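Local coordinates for protein DsbA-like disulfide oxidoreductase (Wolbachia endosymbiont of Drosophila melanogaster, PDB 6EEZ) that probably acts as a disulfide isomerase, exchanging thiols and disulfides in client proteins through a thioredoxin-type CxxC pair carried on a DsbA-like fold, at residues 87-90 and 95-98; 89-94 and 130-135; 79-84 and 108-113. All blocks are in the same frame, centred on the assembly; numbering follows the deposited sequence.

Interaction 1: 87-90 and 95-98; sequences AVYF and KYFD
Tyr89 and Tyr96 meet at their stems, while Val88 lies against the backbone of Lys95 next door. The closest touch of the tyrosine pair runs from Tyr89 CB to Tyr96 CD1 at 3.8 Å, with CB standing oblique to the Tyr96 ring. In return Tyr96 CB comes to the edge of the Tyr89 ring, close to its plane, and lies 4.1 Å from Tyr89 CD1. The two rings therefore do not stack; the side chains cross obliquely and interlock near their roots. With CG anti to the backbone N in both residues (chi1 171° in Tyr89, 172° in Tyr96), each ring is sent off beside its own carbonyl carbon, and its hydroxyl ends well beyond the point of contact. Val88 uses one branch: CG1 rests 3.7 Å from Lys95 O, a van der Waals touch of a methyl on a carbonyl oxygen. The same methyl meets Lys95 CB at 3.8 Å, the two side chains lying at about a right angle. The lysine chain then bends away, and its NZ is hydrogen-bonded to Ile122 O. Tyr89 also touches its neighbour in sequence: its CD2 stands 3.7 Å above the centre of the Phe90 ring. The contact is buried and largely apolar, with no hydrogen bond across it, and joins the start of helix 96-105 to the end of helix 76-91 across a short connection. Pro26 touches both tyrosines, and Val88 abuts Ile124. The turn lies on the side of the helical insertion that faces the thioredoxin-like core: Tyr96 reaches strand 65-70, its OH bonding Asp70 OD2 and its ring meeting Phe68, and Phe97 reaches helix 52-60.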
loop_
_atom_site.group_PDB
_atom_site.type_symbol
_atom_site.label_atom_id
_atom_site.label_comp_id
_atom_site.label_asym_id
_atom_site.label_seq_id
_atom_site.Cartn_x
_atom_site.Cartn_y
_atom_site.Cartn_z
ATOM N N ALA A 87 6.870 -1.759 10.651
ATOM C CA ALA A 87 7.549 -1.598 11.933
ATOM C C ALA A 87 7.665 -0.110 12.274
ATOM O O ALA A 87 7.619 0.281 13.441
ATOM C CB ALA A 87 8.910 -2.243 11.911
ATOM N N VAL A 88 7.801 0.702 11.232
ATOM C CA VAL A 88 7.769 2.152 11.350
ATOM C C VAL A 88 6.356 2.653 11.687
ATOM O O VAL A 88 6.170 3.507 12.553
ATOM C CB VAL A 88 8.266 2.805 10.035
ATOM C CG1 VAL A 88 7.930 4.295 9.980
ATOM C CG2 VAL A 88 9.755 2.576 9.877
ATOM N N TYR A 89 5.365 2.131 10.981
ATOM C CA TYR A 89 3.972 2.498 11.202
ATOM C C TYR A 89 3.569 2.416 12.668
ATOM O O TYR A 89 2.931 3.320 13.204
ATOM C CB TYR A 89 3.067 1.592 10.367
ATOM C CG TYR A 89 1.596 1.719 10.652
ATOM C CD1 TYR A 89 0.867 2.802 10.183
ATOM C CD2 TYR A 89 0.925 0.730 11.357
ATOM C CE1 TYR A 89 -0.492 2.909 10.419
ATOM C CE2 TYR A 89 -0.442 0.823 11.601
ATOM C CZ TYR A 89 -1.147 1.915 11.129
ATOM O OH TYR A 89 -2.500 2.007 11.384
ATOM N N PHE A 90 3.943 1.325 13.314
ATOM C CA PHE A 90 3.524 1.108 14.677
ATOM C C PHE A 90 4.287 1.964 15.675
ATOM O O PHE A 90 3.792 2.201 16.774
ATOM C CB PHE A 90 3.654 -0.370 15.018
ATOM C CG PHE A 90 2.542 -1.200 14.451
ATOM C CD1 PHE A 90 1.251 -1.102 14.970
ATOM C CD2 PHE A 90 2.769 -2.049 13.387
ATOM C CE1 PHE A 90 0.209 -1.858 14.441
ATOM C CE2 PHE A 90 1.726 -2.822 12.849
ATOM C CZ PHE A 90 0.450 -2.720 13.374
ATOM N N LYS A 95 5.083 8.638 10.001
ATOM C CA LYS A 95 6.340 8.356 9.318
ATOM C C LYS A 95 6.173 7.207 8.308
ATOM O O LYS A 95 7.091 6.915 7.533
ATOM C CB LYS A 95 7.427 8.023 10.340
ATOM C CG LYS A 95 7.790 9.200 11.279
ATOM C CD LYS A 95 9.065 9.887 10.855
ATOM C CE LYS A 95 9.228 11.290 11.460
ATOM N NZ LYS A 95 10.469 11.383 12.279
ATOM N N TYR A 96 5.004 6.558 8.306
ATOM C CA TYR A 96 4.827 5.410 7.434
ATOM C C TYR A 96 4.946 5.834 5.968
ATOM O O TYR A 96 5.635 5.172 5.205
ATOM C CB TYR A 96 3.487 4.696 7.655
ATOM C CG TYR A 96 3.267 3.644 6.592
ATOM C CD1 TYR A 96 3.785 2.372 6.734
ATOM C CD2 TYR A 96 2.610 3.953 5.419
ATOM C CE1 TYR A 96 3.624 1.428 5.756
ATOM C CE2 TYR A 96 2.448 3.028 4.446
ATOM C CZ TYR A 96 2.941 1.766 4.607
ATOM O OH TYR A 96 2.748 0.860 3.589
ATOM N N PHE A 97 4.293 6.922 5.570
ATOM C CA PHE A 97 4.372 7.328 4.173
ATOM C C PHE A 97 5.809 7.683 3.767
ATOM O O PHE A 97 6.193 7.506 2.598
ATOM C CB PHE A 97 3.448 8.511 3.874
ATOM C CG PHE A 97 3.453 8.919 2.415
ATOM C CD1 PHE A 97 2.614 8.284 1.497
ATOM C CD2 PHE A 97 4.318 9.921 1.959
ATOM C CE1 PHE A 97 2.621 8.645 0.164
ATOM C CE2 PHE A 97 4.345 10.281 0.626
ATOM C CZ PHE A 97 3.489 9.650 -0.277
ATOM N N ASP A 98 6.595 8.191 4.719
ATOM C CA ASP A 98 7.983 8.561 4.440
ATOM C C ASP A 98 8.841 7.340 4.170
ATOM O O ASP A 98 9.676 7.347 3.267
ATOM C CB ASP A 98 8.573 9.357 5.599
ATOM C CG ASP A 98 7.922 10.692 5.753
ATOM O OD1 ASP A 98 7.361 11.192 4.758
ATOM O OD2 ASP A 98 7.983 11.253 6.859
#

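Interaction 2: 89-94 and 130-135; sequences YFLDKE and NDSIKD
Leu91 and Ser132 pack two helices of the helical insertion that DsbA-type proteins carry within their thioredoxin fold, joining the end of helix 76-91 to helix 126-135. Leu91 reaches over with its branch point: CG lies 3.5 Å from Ser132 CB. The serine carbon sits over that branch carbon, alongside the leucine fork and not within it, at nearly equal distances from the two methyls, with CD1 3.7 Å and CD2 3.8 Å from Ser132 CB. Ser132 is small enough for the backbones to come close, the CA atoms of Leu91 and Ser132 being 6.6 Å apart. Its OG is anti to the backbone N (chi1 -173°) and turns to Ala87 O, one turn back on helix 76-91, in a probable hydrogen bond; the modelled separation is unusually short and its exact length doubtful. Phe90 adds only a loose approach of its CB to Ser132 OG, and its ring leads off to Lys139 and Met143 of helix 137-154. Beyond Leu91 the chain leaves the helix through an Asx turn, in which Glu94 N donates to Asp92 OD1 at 2.9 Å, a bent bond of 142° arriving 48° above the carboxylate plane.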
loop_
_atom_site.group_PDB
_atom_site.type_symbol
_atom_site.label_atom_id
_atom_site.label_comp_id
_atom_site.label_asym_id
_atom_site.label_seq_id
_atom_site.Cartn_x
_atom_site.Cartn_y
_atom_site.Cartn_z
ATOM N N TYR A 89 5.365 2.131 10.981
ATOM C CA TYR A 89 3.972 2.498 11.202
ATOM C C TYR A 89 3.569 2.416 12.668
ATOM O O TYR A 89 2.931 3.320 13.204
ATOM C CB TYR A 89 3.067 1.592 10.367
ATOM C CG TYR A 89 1.596 1.719 10.652
ATOM C CD1 TYR A 89 0.867 2.802 10.183
ATOM C CD2 TYR A 89 0.925 0.730 11.357
ATOM C CE1 TYR A 89 -0.492 2.909 10.419
ATOM C CE2 TYR A 89 -0.442 0.823 11.601
ATOM C CZ TYR A 89 -1.147 1.915 11.129
ATOM O OH TYR A 89 -2.500 2.007 11.384
ATOM N N PHE A 90 3.943 1.325 13.314
ATOM C CA PHE A 90 3.524 1.108 14.677
ATOM C C PHE A 90 4.287 1.964 15.675
ATOM O O PHE A 90 3.792 2.201 16.774
ATOM C CB PHE A 90 3.654 -0.370 15.018
ATOM C CG PHE A 90 2.542 -1.200 14.451
ATOM C CD1 PHE A 90 1.251 -1.102 14.970
ATOM C CD2 PHE A 90 2.769 -2.049 13.387
ATOM C CE1 PHE A 90 0.209 -1.858 14.441
ATOM C CE2 PHE A 90 1.726 -2.822 12.849
ATOM C CZ PHE A 90 0.450 -2.720 13.374
ATOM N N LEU A 91 5.472 2.439 15.301
ATOM C CA LEU A 91 6.200 3.413 16.132
ATOM C C LEU A 91 5.588 4.792 16.002
ATOM O O LEU A 91 5.387 5.498 16.990
ATOM C CB LEU A 91 7.672 3.493 15.738
ATOM C CG LEU A 91 8.577 2.317 16.079
ATOM C CD1 LEU A 91 9.871 2.462 15.312
ATOM C CD2 LEU A 91 8.847 2.253 17.573
ATOM N N ASP A 92 5.312 5.167 14.763
ATOM C CA ASP A 92 4.825 6.486 14.445
ATOM C C ASP A 92 4.202 6.428 13.077
ATOM O O ASP A 92 4.887 6.225 12.082
ATOM C CB ASP A 92 5.975 7.491 14.513
ATOM C CG ASP A 92 5.599 8.882 14.015
ATOM O OD1 ASP A 92 4.420 9.178 13.752
ATOM O OD2 ASP A 92 6.525 9.704 13.906
ATOM N N LYS A 93 2.890 6.609 13.044
ATOM C CA LYS A 93 2.102 6.451 11.842
ATOM C C LYS A 93 2.340 7.560 10.841
ATOM O O LYS A 93 2.115 7.378 9.638
ATOM C CB LYS A 93 0.621 6.399 12.201
ATOM C CG LYS A 93 0.244 5.235 13.080
ATOM C CD LYS A 93 -1.274 5.140 13.234
ATOM C CE LYS A 93 -1.702 3.858 13.957
ATOM N NZ LYS A 93 -1.012 3.713 15.260
ATOM N N GLU A 94 2.789 8.706 11.347
ATOM C CA GLU A 94 3.063 9.876 10.520
ATOM C C GLU A 94 4.322 9.681 9.681
ATOM O O GLU A 94 4.601 10.464 8.773
ATOM C CB GLU A 94 3.216 11.133 11.393
ATOM C CG GLU A 94 2.089 11.339 12.414
ATOM C CD GLU A 94 1.251 12.590 12.141
ATOM O OE1 GLU A 94 1.274 13.526 12.981
ATOM O OE2 GLU A 94 0.562 12.628 11.093
ATOM N N ASN A 130 14.464 -1.409 15.897
ATOM C CA ASN A 130 14.694 -2.821 16.185
ATOM C C ASN A 130 13.664 -3.361 17.177
ATOM O O ASN A 130 13.197 -4.491 17.028
ATOM C CB ASN A 130 16.112 -3.048 16.715
ATOM C CG ASN A 130 17.178 -2.888 15.637
ATOM O OD1 ASN A 130 16.876 -2.911 14.449
ATOM N ND2 ASN A 130 18.432 -2.734 16.054
ATOM N N ASP A 131 13.292 -2.560 18.172
ATOM C CA ASP A 131 12.318 -3.001 19.168
ATOM C C ASP A 131 10.931 -3.141 18.533
ATOM O O ASP A 131 10.120 -3.962 18.963
ATOM C CB ASP A 131 12.248 -2.032 20.352
ATOM C CG ASP A 131 13.585 -1.906 21.116
ATOM O OD1 ASP A 131 14.284 -2.923 21.334
ATOM O OD2 ASP A 131 13.924 -0.771 21.510
ATOM N N SER A 132 10.656 -2.340 17.509
ATOM C CA SER A 132 9.353 -2.382 16.843
ATOM C C SER A 132 9.204 -3.666 16.016
ATOM O O SER A 132 8.158 -4.319 16.047
ATOM C CB SER A 132 9.167 -1.146 15.959
ATOM O OG SER A 132 7.857 -1.062 15.419
ATOM N N ILE A 133 10.261 -4.015 15.284
ATOM C CA ILE A 133 10.302 -5.251 14.519
ATOM C C ILE A 133 9.936 -6.436 15.406
ATOM O O ILE A 133 9.084 -7.251 15.055
ATOM C CB ILE A 133 11.709 -5.480 13.893
ATOM C CG1 ILE A 133 11.925 -4.525 12.712
ATOM C CG2 ILE A 133 11.883 -6.937 13.428
ATOM C CD1 ILE A 133 13.296 -4.611 12.097
ATOM N N LYS A 134 10.576 -6.514 16.567
ATOM C CA LYS A 134 10.474 -7.697 17.404
ATOM C C LYS A 134 9.167 -7.708 18.182
ATOM O O LYS A 134 8.471 -8.721 18.221
ATOM C CB LYS A 134 11.662 -7.776 18.369
ATOM C CG LYS A 134 13.032 -7.684 17.697
ATOM C CD LYS A 134 13.336 -8.889 16.820
ATOM C CE LYS A 134 14.539 -8.614 15.934
ATOM N NZ LYS A 134 15.736 -8.205 16.725
ATOM N N ASP A 135 8.838 -6.581 18.802
ATOM C CA ASP A 135 7.654 -6.498 19.647
ATOM C C ASP A 135 6.375 -6.743 18.858
ATOM O O ASP A 135 5.457 -7.391 19.361
ATOM C CB ASP A 135 7.553 -5.132 20.327
ATOM C CG ASP A 135 8.616 -4.913 21.380
ATOM O OD1 ASP A 135 9.349 -5.869 21.700
ATOM O OD2 ASP A 135 8.704 -3.777 21.899
#

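Interaction 3: 79-84 and 108-113; sequences LKAAKS and GEFSDE
Lys80 reaches out from helix 76-91 to Asp112, and one residue on, Ala81 fits its methyl to the face of Phe110. The lysine starts with CG anti to its carbonyl carbon (chi1 -74°) and is fully extended beyond that, so the ammonium is delivered at full stretch. NZ binds Asp112 OD1 at 2.9 Å in a salt bridge, approaching nearly along the carboxylate's C-O axis. Lys80 CE follows at 3.5 Å from Asp112 OD1, so the same oxygen meets the ammonium and lies against the last methylene. Asp112 is exposed and the bridge lies at the edge of the contact. The inner half is apolar. Ala81 CB stands 3.8 Å from the centroid of the Phe110 ring and 15° off its normal, a CH-pi contact over one face, shifted somewhat toward the rim. Behind the lysine, Ser84 OG bonds back to Lys80 O at 2.7 Å from above the carbonyl plane. Ser84 N reaches Lys80 O from the opposite face, so two donors grip that oxygen. On the partner side Ser111 occupies the N-cap of helix 112-121, its side chain capping a backbone N of the first turn; Asp112, in that same turn, probably gains from the helix dipole as well as from Lys80. The contact joins two parts of the helical insertion, and through Phe110, which touches Tyr43 and Ser44 immediately before the disulfide-bonded Cys45 and Cys48, it borders the thioredoxin-type CxxC redox site.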
loop_
_atom_site.group_PDB
_atom_site.type_symbol
_atom_site.label_atom_id
_atom_site.label_comp_id
_atom_site.label_asym_id
_atom_site.label_seq_id
_atom_site.Cartn_x
_atom_site.Cartn_y
_atom_site.Cartn_z
ATOM N N LEU A 79 9.859 -8.647 1.253
ATOM C CA LEU A 79 9.248 -9.007 2.521
ATOM C C LEU A 79 9.881 -8.217 3.632
ATOM O O LEU A 79 9.196 -7.752 4.533
ATOM C CB LEU A 79 9.402 -10.505 2.792
ATOM C CG LEU A 79 8.779 -11.049 4.078
ATOM C CD1 LEU A 79 7.296 -10.752 4.146
ATOM C CD2 LEU A 79 8.987 -12.548 4.172
ATOM N N LYS A 80 11.205 -8.073 3.560
ATOM C CA LYS A 80 11.955 -7.257 4.511
ATOM C C LYS A 80 11.506 -5.806 4.494
ATOM O O LYS A 80 11.249 -5.217 5.540
ATOM C CB LYS A 80 13.444 -7.312 4.208
ATOM C CG LYS A 80 14.117 -8.599 4.583
ATOM C CD LYS A 80 15.577 -8.489 4.228
ATOM C CE LYS A 80 16.381 -9.698 4.653
ATOM N NZ LYS A 80 17.748 -9.579 4.109
ATOM N N ALA A 81 11.425 -5.230 3.302
ATOM C CA ALA A 81 11.056 -3.834 3.184
ATOM C C ALA A 81 9.602 -3.661 3.624
ATOM O O ALA A 81 9.258 -2.688 4.290
ATOM C CB ALA A 81 11.276 -3.334 1.768
ATOM N N ALA A 82 8.764 -4.645 3.323
ATOM C CA ALA A 82 7.377 -4.580 3.753
ATOM C C ALA A 82 7.297 -4.629 5.273
ATOM O O ALA A 82 6.608 -3.812 5.878
ATOM C CB ALA A 82 6.553 -5.709 3.139
ATOM N N LYS A 83 7.998 -5.579 5.881
ATOM C CA LYS A 83 7.980 -5.738 7.330
ATOM C C LYS A 83 8.495 -4.482 8.041
ATOM O O LYS A 83 7.989 -4.082 9.096
ATOM C CB LYS A 83 8.843 -6.935 7.760
ATOM C CG LYS A 83 8.351 -8.320 7.315
ATOM C CD LYS A 83 7.593 -9.037 8.424
ATOM C CE LYS A 83 7.175 -10.449 8.023
ATOM N NZ LYS A 83 7.406 -11.442 9.113
ATOM N N SER A 84 9.524 -3.881 7.459
ATOM C CA SER A 84 10.163 -2.710 8.034
ATOM C C SER A 84 9.190 -1.527 7.982
ATOM O O SER A 84 9.050 -0.771 8.952
ATOM C CB SER A 84 11.470 -2.409 7.280
ATOM O OG SER A 84 12.361 -3.529 7.292
ATOM N N GLY A 108 17.926 0.268 -6.430
ATOM C CA GLY A 108 18.481 -1.083 -6.393
ATOM C C GLY A 108 17.725 -2.028 -5.459
ATOM O O GLY A 108 16.723 -1.637 -4.866
ATOM N N GLU A 109 18.203 -3.268 -5.326
ATOM C CA GLU A 109 17.605 -4.242 -4.403
ATOM C C GLU A 109 17.901 -3.930 -2.938
ATOM O O GLU A 109 18.987 -3.446 -2.591
ATOM C CB GLU A 109 18.097 -5.662 -4.716
ATOM C CG GLU A 109 17.148 -6.453 -5.611
ATOM C CD GLU A 109 17.498 -7.929 -5.686
ATOM O OE1 GLU A 109 18.364 -8.389 -4.906
ATOM O OE2 GLU A 109 16.895 -8.627 -6.536
ATOM N N PHE A 110 16.934 -4.226 -2.074
ATOM C CA PHE A 110 17.082 -3.907 -0.661
ATOM C C PHE A 110 18.120 -4.811 0.005
ATOM O O PHE A 110 18.318 -5.967 -0.387
ATOM C CB PHE A 110 15.739 -4.015 0.073
ATOM C CG PHE A 110 14.674 -3.112 -0.477
ATOM C CD1 PHE A 110 14.759 -1.739 -0.296
ATOM C CD2 PHE A 110 13.593 -3.632 -1.181
ATOM C CE1 PHE A 110 13.799 -0.897 -0.807
ATOM C CE2 PHE A 110 12.621 -2.795 -1.691
ATOM C CZ PHE A 110 12.717 -1.421 -1.495
ATOM N N SER A 111 18.787 -4.242 1.000
ATOM C CA SER A 111 19.660 -4.966 1.910
ATOM C C SER A 111 19.353 -4.464 3.319
ATOM O O SER A 111 18.707 -3.425 3.475
ATOM C CB SER A 111 21.133 -4.748 1.562
ATOM O OG SER A 111 21.437 -3.373 1.501
ATOM N N ASP A 112 19.788 -5.206 4.333
ATOM C CA ASP A 112 19.516 -4.840 5.716
ATOM C C ASP A 112 19.956 -3.410 5.944
ATOM O O ASP A 112 19.249 -2.611 6.565
ATOM C CB ASP A 112 20.252 -5.763 6.685
ATOM C CG ASP A 112 19.776 -7.197 6.618
ATOM O OD1 ASP A 112 18.978 -7.542 5.722
ATOM O OD2 ASP A 112 20.220 -7.990 7.466
ATOM N N GLU A 113 21.123 -3.097 5.395
ATOM C CA GLU A 113 21.788 -1.830 5.639
ATOM C C GLU A 113 21.022 -0.685 4.982
ATOM O O GLU A 113 20.735 0.326 5.621
ATOM C CB GLU A 113 23.232 -1.874 5.117
ATOM C CG GLU A 113 24.056 -3.096 5.580
ATOM C CD GLU A 113 23.978 -4.291 4.618
ATOM O OE1 GLU A 113 25.015 -4.633 3.999
ATOM O OE2 GLU A 113 22.892 -4.898 4.490
#

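How the interactions relate
All three interactions start on helix 76-91, met in the order 3, 1, 2 along it. From 79-84 the chain runs to 87-90, and interaction 1 closes the shortest loop, the turn into helix 96-105. That loop lies within the longer one that interaction 3 closes when 108-113 returns to the earlier part of helix 76-91. Interaction 2 begins inside that longer loop and ends beyond it at 130-135, so interactions 2 and 3 cross. Interactions 1 and 2 share Tyr89 and Phe90, and touch through Ala87 and Ser132. Together they gather helices 96-105, 112-121 and 126-135 around helix 76-91.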